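Local coordinates for vacuolar protein sorting protein 36 (PDB 2CAY) that probably helps the ESCRT-II complex attach to endosomal membranes and to a partner ESCRT complex in multivesicular-body sorting, through this N-terminal PH domain, at residues H13-T18 with R61-D66; E27-I32 with F56-R61; L40-S45 with S108-Q113; A83-S88 with P96-F101. One frame throughout, in Å; residues are numbered along the deposited sequence.

Contact 1: H13-T18 with R61-D66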
# COMPACT_ATOMS: atom_id res chain seq x y z
N HIS A 13 -11.94 -18.42 -18.47
CA HIS A 13 -12.43 -19.43 -19.42
C HIS A 13 -11.48 -20.64 -19.46
O HIS A 13 -10.29 -20.55 -19.09
CB HIS A 13 -12.69 -18.84 -20.83
CG HIS A 13 -11.49 -18.17 -21.44
ND1 HIS A 13 -10.40 -18.87 -21.92
CD2 HIS A 13 -11.21 -16.86 -21.62
CE1 HIS A 13 -9.49 -18.01 -22.36
NE2 HIS A 13 -9.96 -16.79 -22.21
N TYR A 14 -12.00 -21.79 -19.89
CA TYR A 14 -11.18 -22.99 -19.96
C TYR A 14 -10.14 -22.82 -21.09
O TYR A 14 -10.43 -22.21 -22.13
CB TYR A 14 -12.10 -24.21 -20.21
CG TYR A 14 -11.38 -25.49 -20.49
CD1 TYR A 14 -10.79 -26.23 -19.47
CD2 TYR A 14 -11.27 -25.96 -21.80
CE1 TYR A 14 -10.11 -27.43 -19.76
CE2 TYR A 14 -10.60 -27.13 -22.09
CZ TYR A 14 -10.02 -27.85 -21.08
OH TYR A 14 -9.37 -29.02 -21.42
N VAL A 15 -8.93 -23.32 -20.84
CA VAL A 15 -7.83 -23.28 -21.83
C VAL A 15 -7.32 -24.72 -22.07
O VAL A 15 -7.04 -25.44 -21.12
CB VAL A 15 -6.63 -22.36 -21.35
CG1 VAL A 15 -5.38 -22.58 -22.23
CG2 VAL A 15 -7.02 -20.90 -21.42
N GLU A 16 -7.21 -25.12 -23.33
CA GLU A 16 -6.68 -26.44 -23.69
C GLU A 16 -5.17 -26.36 -23.72
O GLU A 16 -4.61 -25.33 -24.13
CB GLU A 16 -7.17 -26.86 -25.08
CG GLU A 16 -8.68 -27.05 -25.24
CD GLU A 16 -9.04 -27.60 -26.64
OE1 GLU A 16 -8.20 -28.30 -27.22
OE2 GLU A 16 -10.12 -27.30 -27.16
N THR A 17 -4.52 -27.44 -23.30
CA THR A 17 -3.06 -27.56 -23.38
C THR A 17 -2.63 -28.91 -23.99
O THR A 17 -3.42 -29.86 -24.07
CB THR A 17 -2.41 -27.49 -22.00
OG1 THR A 17 -2.64 -28.72 -21.30
CG2 THR A 17 -2.96 -26.31 -21.19
N THR A 18 -1.37 -28.99 -24.41
CA THR A 18 -0.78 -30.28 -24.73
C THR A 18 -0.60 -31.11 -23.45
O THR A 18 -0.73 -30.62 -22.32
CB THR A 18 0.57 -30.12 -25.47
OG1 THR A 18 1.55 -29.61 -24.55
CG2 THR A 18 0.43 -29.16 -26.66
N ARG A 61 -4.17 -12.47 -23.81
CA ARG A 61 -4.68 -13.16 -22.60
C ARG A 61 -3.64 -13.28 -21.50
O ARG A 61 -2.43 -13.23 -21.76
CB ARG A 61 -5.17 -14.58 -22.94
CG ARG A 61 -6.45 -14.59 -23.83
CD ARG A 61 -7.04 -15.99 -23.95
NE ARG A 61 -6.23 -16.85 -24.80
CZ ARG A 61 -6.48 -18.15 -24.98
NH1 ARG A 61 -7.50 -18.74 -24.36
NH2 ARG A 61 -5.70 -18.87 -25.79
N ILE A 62 -4.11 -13.51 -20.27
CA ILE A 62 -3.30 -14.10 -19.22
C ILE A 62 -3.79 -15.52 -19.04
O ILE A 62 -5.01 -15.76 -18.91
CB ILE A 62 -3.42 -13.30 -17.87
CG1 ILE A 62 -2.75 -11.92 -18.00
CG2 ILE A 62 -2.82 -14.12 -16.72
CD1 ILE A 62 -3.34 -10.80 -17.01
N ILE A 63 -2.87 -16.47 -19.02
CA ILE A 63 -3.22 -17.87 -18.99
C ILE A 63 -2.56 -18.58 -17.84
O ILE A 63 -1.36 -18.49 -17.66
CB ILE A 63 -2.83 -18.56 -20.32
CG1 ILE A 63 -3.63 -17.98 -21.51
CG2 ILE A 63 -2.97 -20.12 -20.19
CD1 ILE A 63 -3.05 -18.39 -22.88
N TYR A 64 -3.35 -19.27 -17.04
CA TYR A 64 -2.82 -20.09 -15.96
C TYR A 64 -2.79 -21.56 -16.37
O TYR A 64 -3.85 -22.12 -16.70
CB TYR A 64 -3.68 -19.89 -14.69
CG TYR A 64 -3.40 -20.88 -13.58
CD1 TYR A 64 -2.43 -20.62 -12.59
CD2 TYR A 64 -4.10 -22.10 -13.53
CE1 TYR A 64 -2.17 -21.55 -11.59
CE2 TYR A 64 -3.84 -23.03 -12.54
CZ TYR A 64 -2.88 -22.74 -11.58
OH TYR A 64 -2.63 -23.66 -10.60
N ILE A 65 -1.60 -22.17 -16.34
CA ILE A 65 -1.42 -23.61 -16.66
C ILE A 65 -1.15 -24.39 -15.38
O ILE A 65 -0.05 -24.28 -14.78
CB ILE A 65 -0.27 -23.87 -17.70
CG1 ILE A 65 -0.47 -23.06 -18.99
CG2 ILE A 65 -0.12 -25.38 -17.97
CD1 ILE A 65 -1.82 -23.29 -19.71
N ASP A 66 -2.14 -25.17 -14.94
CA ASP A 66 -2.02 -25.94 -13.71
C ASP A 66 -0.86 -26.94 -13.74
O ASP A 66 -0.70 -27.67 -14.71
CB ASP A 66 -3.36 -26.64 -13.41
CG ASP A 66 -3.42 -27.14 -11.99
OD1 ASP A 66 -3.29 -26.31 -11.04
OD2 ASP A 66 -3.54 -28.38 -11.82

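Contact 2: E27-I32 with F56-R61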
# COMPACT_ATOMS: atom_id res chain seq x y z
N GLU A 27 -5.16 -18.14 -33.32
CA GLU A 27 -4.47 -17.67 -34.51
C GLU A 27 -3.87 -16.28 -34.26
O GLU A 27 -4.56 -15.35 -33.84
CB GLU A 27 -5.41 -17.66 -35.73
CG GLU A 27 -4.74 -17.16 -37.02
CD GLU A 27 -5.26 -17.86 -38.29
OE1 GLU A 27 -5.60 -19.09 -38.24
OE2 GLU A 27 -5.31 -17.19 -39.34
N GLY A 28 -2.57 -16.15 -34.50
CA GLY A 28 -1.90 -14.86 -34.37
C GLY A 28 -1.67 -14.42 -32.92
O GLY A 28 -1.14 -13.34 -32.67
N GLU A 29 -2.08 -15.25 -31.97
CA GLU A 29 -1.79 -14.97 -30.56
C GLU A 29 -0.36 -15.44 -30.20
O GLU A 29 -0.01 -16.60 -30.46
CB GLU A 29 -2.84 -15.66 -29.68
CG GLU A 29 -2.72 -15.31 -28.21
CD GLU A 29 -3.64 -16.16 -27.31
OE1 GLU A 29 -4.21 -17.18 -27.76
OE2 GLU A 29 -3.77 -15.80 -26.12
N LYS A 30 0.45 -14.56 -29.61
CA LYS A 30 1.87 -14.83 -29.37
C LYS A 30 2.24 -14.74 -27.89
O LYS A 30 1.77 -13.81 -27.20
CB LYS A 30 2.74 -13.85 -30.17
CG LYS A 30 2.75 -14.09 -31.69
CD LYS A 30 3.50 -12.92 -32.41
CE LYS A 30 3.48 -13.10 -33.92
NZ LYS A 30 2.11 -13.52 -34.37
N ASP A 31 3.07 -15.66 -27.38
CA ASP A 31 3.54 -15.51 -25.99
C ASP A 31 4.56 -14.38 -25.80
O ASP A 31 5.41 -14.12 -26.66
CB ASP A 31 3.91 -16.81 -25.27
CG ASP A 31 5.02 -17.59 -25.94
OD1 ASP A 31 5.61 -17.12 -26.95
OD2 ASP A 31 5.27 -18.72 -25.44
N ILE A 32 4.41 -13.68 -24.67
CA ILE A 32 5.26 -12.54 -24.36
C ILE A 32 6.10 -12.85 -23.14
O ILE A 32 7.29 -12.59 -23.12
CB ILE A 32 4.42 -11.27 -24.13
CG1 ILE A 32 3.67 -10.89 -25.41
CG2 ILE A 32 5.29 -10.09 -23.61
CD1 ILE A 32 2.64 -9.79 -25.18
N PHE A 56 1.25 -17.45 -18.11
CA PHE A 56 1.69 -16.99 -19.44
C PHE A 56 0.99 -15.69 -19.74
O PHE A 56 -0.25 -15.59 -19.59
CB PHE A 56 1.26 -17.96 -20.56
CG PHE A 56 1.99 -19.26 -20.60
CD1 PHE A 56 1.87 -20.19 -19.56
CD2 PHE A 56 2.78 -19.59 -21.70
CE1 PHE A 56 2.55 -21.43 -19.62
CE2 PHE A 56 3.46 -20.83 -21.76
CZ PHE A 56 3.34 -21.74 -20.72
N LEU A 57 1.73 -14.71 -20.22
CA LEU A 57 1.15 -13.53 -20.79
C LEU A 57 1.26 -13.64 -22.31
O LEU A 57 2.36 -13.90 -22.85
CB LEU A 57 1.89 -12.26 -20.32
CG LEU A 57 1.44 -10.95 -21.00
CD1 LEU A 57 0.08 -10.51 -20.40
CD2 LEU A 57 2.50 -9.87 -20.71
N THR A 58 0.14 -13.43 -22.99
CA THR A 58 0.15 -13.34 -24.44
C THR A 58 -0.32 -11.96 -24.82
O THR A 58 -0.76 -11.16 -23.98
CB THR A 58 -0.76 -14.42 -25.14
OG1 THR A 58 -2.13 -14.03 -25.04
CG2 THR A 58 -0.57 -15.84 -24.59
N SER A 59 -0.22 -11.69 -26.12
CA SER A 59 -0.77 -10.51 -26.73
C SER A 59 -2.29 -10.30 -26.44
O SER A 59 -2.77 -9.19 -26.54
CB SER A 59 -0.54 -10.56 -28.27
OG SER A 59 -0.84 -11.84 -28.84
N GLN A 60 -3.02 -11.35 -26.08
CA GLN A 60 -4.46 -11.27 -25.90
C GLN A 60 -4.94 -11.64 -24.51
O GLN A 60 -6.03 -11.25 -24.13
CB GLN A 60 -5.17 -12.23 -26.87
CG GLN A 60 -4.90 -11.92 -28.35
CD GLN A 60 -5.63 -12.88 -29.26
OE1 GLN A 60 -6.61 -13.50 -28.86
NE2 GLN A 60 -5.16 -13.01 -30.50
N ARG A 61 -4.17 -12.47 -23.81
CA ARG A 61 -4.68 -13.16 -22.60
C ARG A 61 -3.64 -13.28 -21.50
O ARG A 61 -2.43 -13.23 -21.76
CB ARG A 61 -5.17 -14.58 -22.94
CG ARG A 61 -6.45 -14.59 -23.83
CD ARG A 61 -7.04 -15.99 -23.95
NE ARG A 61 -6.23 -16.85 -24.80
CZ ARG A 61 -6.48 -18.15 -24.98
NH1 ARG A 61 -7.50 -18.74 -24.36
NH2 ARG A 61 -5.70 -18.87 -25.79
O HOH W 1 -2.65 -10.98 -30.92

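Contact 3: L40-S45 with S108-Q113. With SO4 (sulfate ion), chain C.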
# COMPACT_ATOMS: atom_id res chain seq x y z
N LEU A 40 -3.61 -18.57 -7.79
CA LEU A 40 -4.68 -17.64 -8.16
C LEU A 40 -5.54 -17.27 -6.97
O LEU A 40 -5.72 -18.10 -6.07
CB LEU A 40 -5.56 -18.24 -9.26
CG LEU A 40 -4.90 -18.67 -10.58
CD1 LEU A 40 -5.99 -19.18 -11.58
CD2 LEU A 40 -4.04 -17.53 -11.21
N TYR A 41 -6.02 -16.03 -6.98
CA TYR A 41 -7.02 -15.53 -6.02
C TYR A 41 -8.22 -15.01 -6.78
O TYR A 41 -8.10 -14.43 -7.88
CB TYR A 41 -6.45 -14.37 -5.19
CG TYR A 41 -5.56 -14.83 -4.08
CD1 TYR A 41 -5.99 -14.75 -2.74
CD2 TYR A 41 -4.26 -15.34 -4.35
CE1 TYR A 41 -5.16 -15.17 -1.70
CE2 TYR A 41 -3.43 -15.76 -3.31
CZ TYR A 41 -3.90 -15.67 -1.99
OH TYR A 41 -3.08 -16.07 -0.96
N HIS A 42 -9.39 -15.22 -6.21
CA HIS A 42 -10.56 -14.54 -6.70
C HIS A 42 -11.02 -13.65 -5.56
O HIS A 42 -11.43 -14.15 -4.50
CB HIS A 42 -11.68 -15.50 -7.11
CG HIS A 42 -12.80 -14.80 -7.82
ND1 HIS A 42 -12.62 -14.13 -9.02
CD2 HIS A 42 -14.09 -14.58 -7.45
CE1 HIS A 42 -13.76 -13.55 -9.37
NE2 HIS A 42 -14.66 -13.81 -8.44
N GLY A 43 -10.96 -12.33 -5.77
CA GLY A 43 -11.04 -11.36 -4.69
C GLY A 43 -9.95 -11.65 -3.67
O GLY A 43 -8.80 -11.93 -4.04
N LYS A 44 -10.31 -11.61 -2.38
CA LYS A 44 -9.35 -11.89 -1.32
C LYS A 44 -9.08 -13.38 -1.07
O LYS A 44 -8.19 -13.70 -0.31
CB LYS A 44 -9.78 -11.22 0.01
CG LYS A 44 -10.15 -9.76 -0.14
CD LYS A 44 -10.61 -9.19 1.17
CE LYS A 44 -10.90 -7.72 1.04
NZ LYS A 44 -11.32 -7.16 2.34
N SER A 45 -9.83 -14.28 -1.69
CA SER A 45 -9.75 -15.73 -1.37
C SER A 45 -8.93 -16.56 -2.36
O SER A 45 -9.05 -16.37 -3.55
CB SER A 45 -11.16 -16.32 -1.40
OG SER A 45 -11.97 -15.66 -0.46
N SER A 108 -17.54 -4.80 -6.13
CA SER A 108 -16.13 -4.42 -6.07
C SER A 108 -15.34 -5.52 -5.36
O SER A 108 -14.13 -5.44 -5.20
CB SER A 108 -16.03 -3.06 -5.40
OG SER A 108 -16.34 -2.06 -6.36
N THR A 109 -16.03 -6.59 -4.98
CA THR A 109 -15.37 -7.73 -4.38
C THR A 109 -14.76 -8.64 -5.45
O THR A 109 -13.95 -9.51 -5.15
CB THR A 109 -16.32 -8.52 -3.44
OG1 THR A 109 -17.30 -9.24 -4.20
CG2 THR A 109 -17.01 -7.56 -2.42
N GLU A 110 -15.15 -8.44 -6.71
CA GLU A 110 -14.75 -9.29 -7.81
C GLU A 110 -13.55 -8.68 -8.53
O GLU A 110 -13.70 -7.73 -9.32
CB GLU A 110 -15.88 -9.40 -8.81
CG GLU A 110 -17.19 -9.88 -8.20
CD GLU A 110 -17.60 -11.21 -8.73
OE1 GLU A 110 -18.55 -11.23 -9.54
OE2 GLU A 110 -16.97 -12.23 -8.35
N PHE A 111 -12.38 -9.24 -8.26
CA PHE A 111 -11.15 -8.92 -8.97
C PHE A 111 -10.29 -10.18 -8.87
O PHE A 111 -10.64 -11.14 -8.19
CB PHE A 111 -10.42 -7.69 -8.35
CG PHE A 111 -10.13 -7.82 -6.87
CD1 PHE A 111 -8.91 -8.34 -6.41
CD2 PHE A 111 -11.06 -7.39 -5.93
CE1 PHE A 111 -8.65 -8.46 -5.04
CE2 PHE A 111 -10.80 -7.52 -4.57
CZ PHE A 111 -9.59 -8.03 -4.12
N VAL A 112 -9.16 -10.18 -9.56
CA VAL A 112 -8.28 -11.35 -9.52
C VAL A 112 -6.92 -10.98 -8.97
O VAL A 112 -6.48 -9.85 -9.10
CB VAL A 112 -8.08 -11.98 -10.97
CG1 VAL A 112 -6.91 -13.03 -10.96
CG2 VAL A 112 -9.40 -12.62 -11.45
N GLN A 113 -6.25 -11.93 -8.34
CA GLN A 113 -4.81 -11.74 -8.04
C GLN A 113 -4.00 -12.91 -8.55
O GLN A 113 -4.44 -14.07 -8.47
CB GLN A 113 -4.53 -11.61 -6.55
CG GLN A 113 -5.60 -10.84 -5.74
CD GLN A 113 -5.22 -10.78 -4.27
OE1 GLN A 113 -4.08 -10.44 -3.93
NE2 GLN A 113 -6.17 -11.16 -3.38
S SO4 C . 0.50 -15.93 -0.61
O1 SO4 C . -0.49 -16.19 -1.65
O2 SO4 C . 1.72 -16.71 -0.85
O3 SO4 C . -0.09 -16.37 0.66
O4 SO4 C . 0.90 -14.55 -0.57
O HOH W 2 -5.67 -11.63 -0.49
O HOH W 3 -13.15 -10.13 -2.27

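Contact 4: A83-S88 with P96-F101. With SO4 (sulfate ion), chain C.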
# COMPACT_ATOMS: atom_id res chain seq x y z
N ALA A 83 -9.32 -3.37 -16.89
CA ALA A 83 -9.14 -1.93 -16.86
C ALA A 83 -7.81 -1.49 -16.26
O ALA A 83 -7.20 -0.51 -16.75
CB ALA A 83 -10.35 -1.22 -16.16
N TYR A 84 -7.35 -2.19 -15.21
CA TYR A 84 -6.05 -1.87 -14.59
C TYR A 84 -5.39 -3.13 -14.06
O TYR A 84 -6.05 -4.11 -13.77
CB TYR A 84 -6.19 -0.93 -13.36
CG TYR A 84 -7.01 0.33 -13.55
CD1 TYR A 84 -6.37 1.55 -13.78
CD2 TYR A 84 -8.41 0.30 -13.48
CE1 TYR A 84 -7.11 2.74 -13.97
CE2 TYR A 84 -9.17 1.49 -13.67
CZ TYR A 84 -8.50 2.70 -13.89
OH TYR A 84 -9.22 3.86 -14.04
N VAL A 85 -4.07 -3.07 -13.91
CA VAL A 85 -3.34 -4.04 -13.12
C VAL A 85 -2.49 -3.25 -12.13
O VAL A 85 -2.03 -2.14 -12.45
CB VAL A 85 -2.51 -5.06 -13.98
CG1 VAL A 85 -3.35 -5.64 -15.08
CG2 VAL A 85 -1.30 -4.38 -14.59
N ASN A 86 -2.32 -3.78 -10.93
CA ASN A 86 -1.55 -3.13 -9.87
C ASN A 86 -0.67 -4.15 -9.15
O ASN A 86 -1.16 -5.14 -8.67
CB ASN A 86 -2.47 -2.44 -8.83
CG ASN A 86 -1.71 -1.98 -7.56
OD1 ASN A 86 -0.80 -1.11 -7.61
ND2 ASN A 86 -2.09 -2.55 -6.42
N TYR A 87 0.64 -3.88 -9.09
CA TYR A 87 1.60 -4.70 -8.36
C TYR A 87 1.62 -4.36 -6.87
O TYR A 87 1.73 -3.18 -6.51
CB TYR A 87 3.00 -4.46 -8.93
CG TYR A 87 4.09 -5.28 -8.26
CD1 TYR A 87 4.28 -6.63 -8.57
CD2 TYR A 87 4.94 -4.70 -7.31
CE1 TYR A 87 5.28 -7.39 -7.95
CE2 TYR A 87 5.97 -5.46 -6.69
CZ TYR A 87 6.12 -6.80 -7.02
OH TYR A 87 7.11 -7.57 -6.45
N SER A 88 1.61 -5.38 -6.02
CA SER A 88 1.68 -5.21 -4.56
C SER A 88 2.84 -6.07 -4.04
O SER A 88 2.93 -7.26 -4.36
CB SER A 88 0.33 -5.60 -3.94
OG SER A 88 0.34 -5.49 -2.53
N PRO A 96 4.55 -11.54 -3.23
CA PRO A 96 4.03 -10.38 -3.99
C PRO A 96 2.82 -10.78 -4.86
O PRO A 96 2.67 -11.96 -5.17
CB PRO A 96 5.21 -9.94 -4.89
CG PRO A 96 6.39 -10.74 -4.47
CD PRO A 96 5.94 -11.90 -3.61
N ARG A 97 1.99 -9.81 -5.21
CA ARG A 97 0.71 -10.07 -5.89
C ARG A 97 0.58 -9.12 -7.07
O ARG A 97 0.95 -7.92 -6.99
CB ARG A 97 -0.46 -9.78 -4.95
CG ARG A 97 -0.42 -10.48 -3.59
CD ARG A 97 -0.91 -11.90 -3.67
NE ARG A 97 -0.95 -12.53 -2.33
CZ ARG A 97 -1.98 -12.52 -1.48
NH1 ARG A 97 -3.12 -11.91 -1.79
NH2 ARG A 97 -1.84 -13.12 -0.28
N LEU A 98 0.03 -9.64 -8.15
CA LEU A 98 -0.46 -8.76 -9.21
C LEU A 98 -2.00 -8.76 -9.20
O LEU A 98 -2.62 -9.80 -9.36
CB LEU A 98 0.11 -9.15 -10.58
CG LEU A 98 -0.32 -8.24 -11.76
CD1 LEU A 98 0.29 -6.83 -11.61
CD2 LEU A 98 0.07 -8.85 -13.11
N ILE A 99 -2.59 -7.59 -8.96
CA ILE A 99 -4.06 -7.42 -8.82
C ILE A 99 -4.66 -6.98 -10.15
O ILE A 99 -4.20 -6.00 -10.75
CB ILE A 99 -4.40 -6.32 -7.76
CG1 ILE A 99 -3.55 -6.44 -6.49
CG2 ILE A 99 -5.93 -6.20 -7.48
CD1 ILE A 99 -3.44 -7.79 -5.96
N LEU A 100 -5.62 -7.75 -10.65
CA LEU A 100 -6.30 -7.44 -11.92
C LEU A 100 -7.69 -6.87 -11.65
O LEU A 100 -8.53 -7.55 -11.03
CB LEU A 100 -6.42 -8.71 -12.78
CG LEU A 100 -5.13 -9.54 -12.86
CD1 LEU A 100 -5.37 -10.83 -13.72
CD2 LEU A 100 -4.00 -8.71 -13.42
N PHE A 101 -7.93 -5.66 -12.17
CA PHE A 101 -9.23 -4.98 -12.10
C PHE A 101 -10.00 -5.11 -13.41
O PHE A 101 -9.44 -4.80 -14.48
CB PHE A 101 -9.01 -3.50 -11.82
CG PHE A 101 -8.70 -3.19 -10.39
CD1 PHE A 101 -8.90 -4.14 -9.39
CD2 PHE A 101 -8.34 -1.90 -10.03
CE1 PHE A 101 -8.66 -3.83 -8.08
CE2 PHE A 101 -8.11 -1.58 -8.69
CZ PHE A 101 -8.26 -2.56 -7.73
S SO4 C . 0.50 -15.93 -0.61
O1 SO4 C . -0.49 -16.19 -1.65
O2 SO4 C . 1.72 -16.71 -0.85
O3 SO4 C . -0.09 -16.37 0.66
O4 SO4 C . 0.90 -14.55 -0.57

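Contact 1: H13-T18 with R61-D66
His13 sets the edge of its imidazole against the end of Arg61, the ring and guanidinium planes only 20° apart. CE1 is the ring atom nearest NH1, but their modelled 2.9 Å separation is short for carbon and nitrogen and doubtful in detail; NE2 meets Arg61 CD at 3.5 Å. A chi1 of 57° wedges the ring between its own backbone N and carbonyl carbon, from where ND1 makes a weak bond of 3.3 Å to Tyr14 O. With an alanine here, a gap would probably open beside Arg61 CD and NH1, while the salt bridge to Glu29 would still hold the guanidinium. Val15 splits its branches: CG2 lies 3.7 Å from Arg61 NH1, while CG1 lies 4.0 Å from Ile63 CG2. Thr17 then reaches CG2 tip to tip with Ile65 CD1, 3.6 Å apart. In the sheet, strand 75-78 lies between strand 13-14, at the edge, and strand 61-66, so the two are not direct neighbours. The segments therefore meet through side chains: the Arg61 charge is answered by Glu29, outside both segments, and beyond Arg61 the contact is apolar, Val15 and Thr17 against Ile63 and Ile65.

Contact 2: E27-I32 with F56-R61
The tight beta-hairpin turn that joins strands 53-58 and 61-66 of the PH-type fold clasps the incoming 27-32 segment, with Thr58 and Arg61 both gripping Glu29. Within the turn Thr58 OG1 forms an ST turn and an ST motif: it accepts from Gln60 N and, at 2.8 Å, from Arg61 N. Its own proton goes to Glu29 OE2, 2.6 Å from OG1, on the anti lone pair of that oxygen. Arg61 takes the carboxylate side-on in a salt bridge. NE meets Glu29 OE2 at 3.0 Å almost straight and in the guanidinium plane, while NH2 bonds to the syn lone pair of OE1, an oxygen tilted out of that plane. OE2 thus has two donors, and OE1 has a further one in Arg26 N, an environment that would probably keep the buried carboxylate ionised. Glu29 gets there because CG stands anti to the backbone N (chi1 -173°) and the chain runs on extended, its CB passing 3.6 Å from Gln60 NE2; Gln60 OE1 accepts from Arg26 NH2.

Beyond it the backbones pair. Ser59 N donates to Lys30 O nearly in line with the carbonyl, and the Ser59 hydroxyl returns the link by accepting from Lys30 N at 3.1 Å. Asp31 and Thr58 form an antiparallel non-hydrogen-bonded pair, followed by Ile32 N to Leu57 O at 2.8 Å, where Ile32 CG2 rests on Leu57 CD2. Where the segment enters, a water bonds to Ser59 OG at 2.9 Å and accepts from Gln60 NE2 at 3.3 Å.

Contact 3: L40-S45 with S108-Q113
Gly43 lies with its CA squarely over the face of the Phe111 ring, 3.7 Å from the centroid and 13° off the ring normal, a CH-pi contact made by backbone; Phe91 of a second subunit also meets this ring. Gly43 is the second residue of a type II' turn from His42 to Ser45, and a CB on it would clash with Thr109 O. The turn is held on two sides: Gly43 N donates to Phe111 O at 2.7 Å, and the Gln113 amide reaches forward so that NE2 bonds to Gly43 O at 2.8 Å, with that oxygen in the amide plane. OE1 of the same amide accepts from Arg97.

His42, its CG anti to the backbone N (chi1 -171°), points NE2 at Glu110 OE2, 2.8 Å away. The oxygen lies near the imidazole plane, and NE2 comes from the anti side of the carboxylate but tilted out of its plane, which stands almost perpendicular to the ring. Glu110 OE1 has a second partner, Tyr11 OH. A leucine in place of His42 would probably leave Glu110 OE2 without this donor and the carboxylate held mainly by Tyr11.

Tyr41 OH donates to a sulfate, probably from the crystallisation liquor, at 2.7 Å. Tyr41 and Gln113 form an antiparallel hydrogen-bonded pair joining strand 38-42 to strand 112-116, whose other edge pairs with strand 97-102.

Contact 4: A83-S88 with P96-F101
Val85 and Leu100 run alongside each other, with Val85 CG1 nested 3.6 Å from Leu100 CD2. The next bump on that face is Leu98: its CD1 slides diagonally into the hollow between Val85 and Tyr87, 4.1 Å from Val85 CB, and sits above the backbone at Asn86 O. CG anti to the backbone N (chi1 -178°) carries Leu98 there. At the turn end Pro96 lies alongside Tyr87, its CB at the hydroxyl end of the side chain, 3.4 Å from Tyr87 OH, which itself bonds to Asp120 O. Helix 122-137 covers this face, touching Val85, Tyr87 and Leu98.

The strands form a beta hairpin, their axes 4.6 Å apart at closest approach and running at 159°. A classic bulge breaks the pairing at its outer end, where Ala83 and Tyr84 both face Phe101: Ala83 N bonds to Phe101 O at 2.8 Å, whereas Tyr84 N reaches the same oxygen only weakly.

On the other face Ile99 leans CG1 over Asn86 O at 3.5 Å, alongside the Asn86 side chain. The Phe101 ring meets Tyr84 through CD2, 4.1 Å from Tyr84 CB, and also stacks on Tyr84 of a third subunit. Arg97 bends away at chi2 (-81°), gives NH1 to Gln113, and points NE and NH2 at sulfate O4, NH2 at 3.1 Å from it.

In the fold
The four contacts divide between the two antiparallel sheets of the PH-type fold. Contacts 1 and 2 share Arg61 and one sheet, centres about 11 Å apart; contacts 3 and 4 share the other, about 10 Å apart, and meet the same sulfate and third subunit. Along the chain contact 2 is nested inside contact 1 and contact 4 inside contact 3, while contacts 1 and 3 cross, so neither sheet is built from one continuous run of sequence. Contact 1 touches contacts 3 and 4: Tyr64 packs on Leu40 and Ile62 on Leu100 respectively, joining the two sheets into one domain. Contacts 2 and 3 lie farthest apart, about 23 Å between centres.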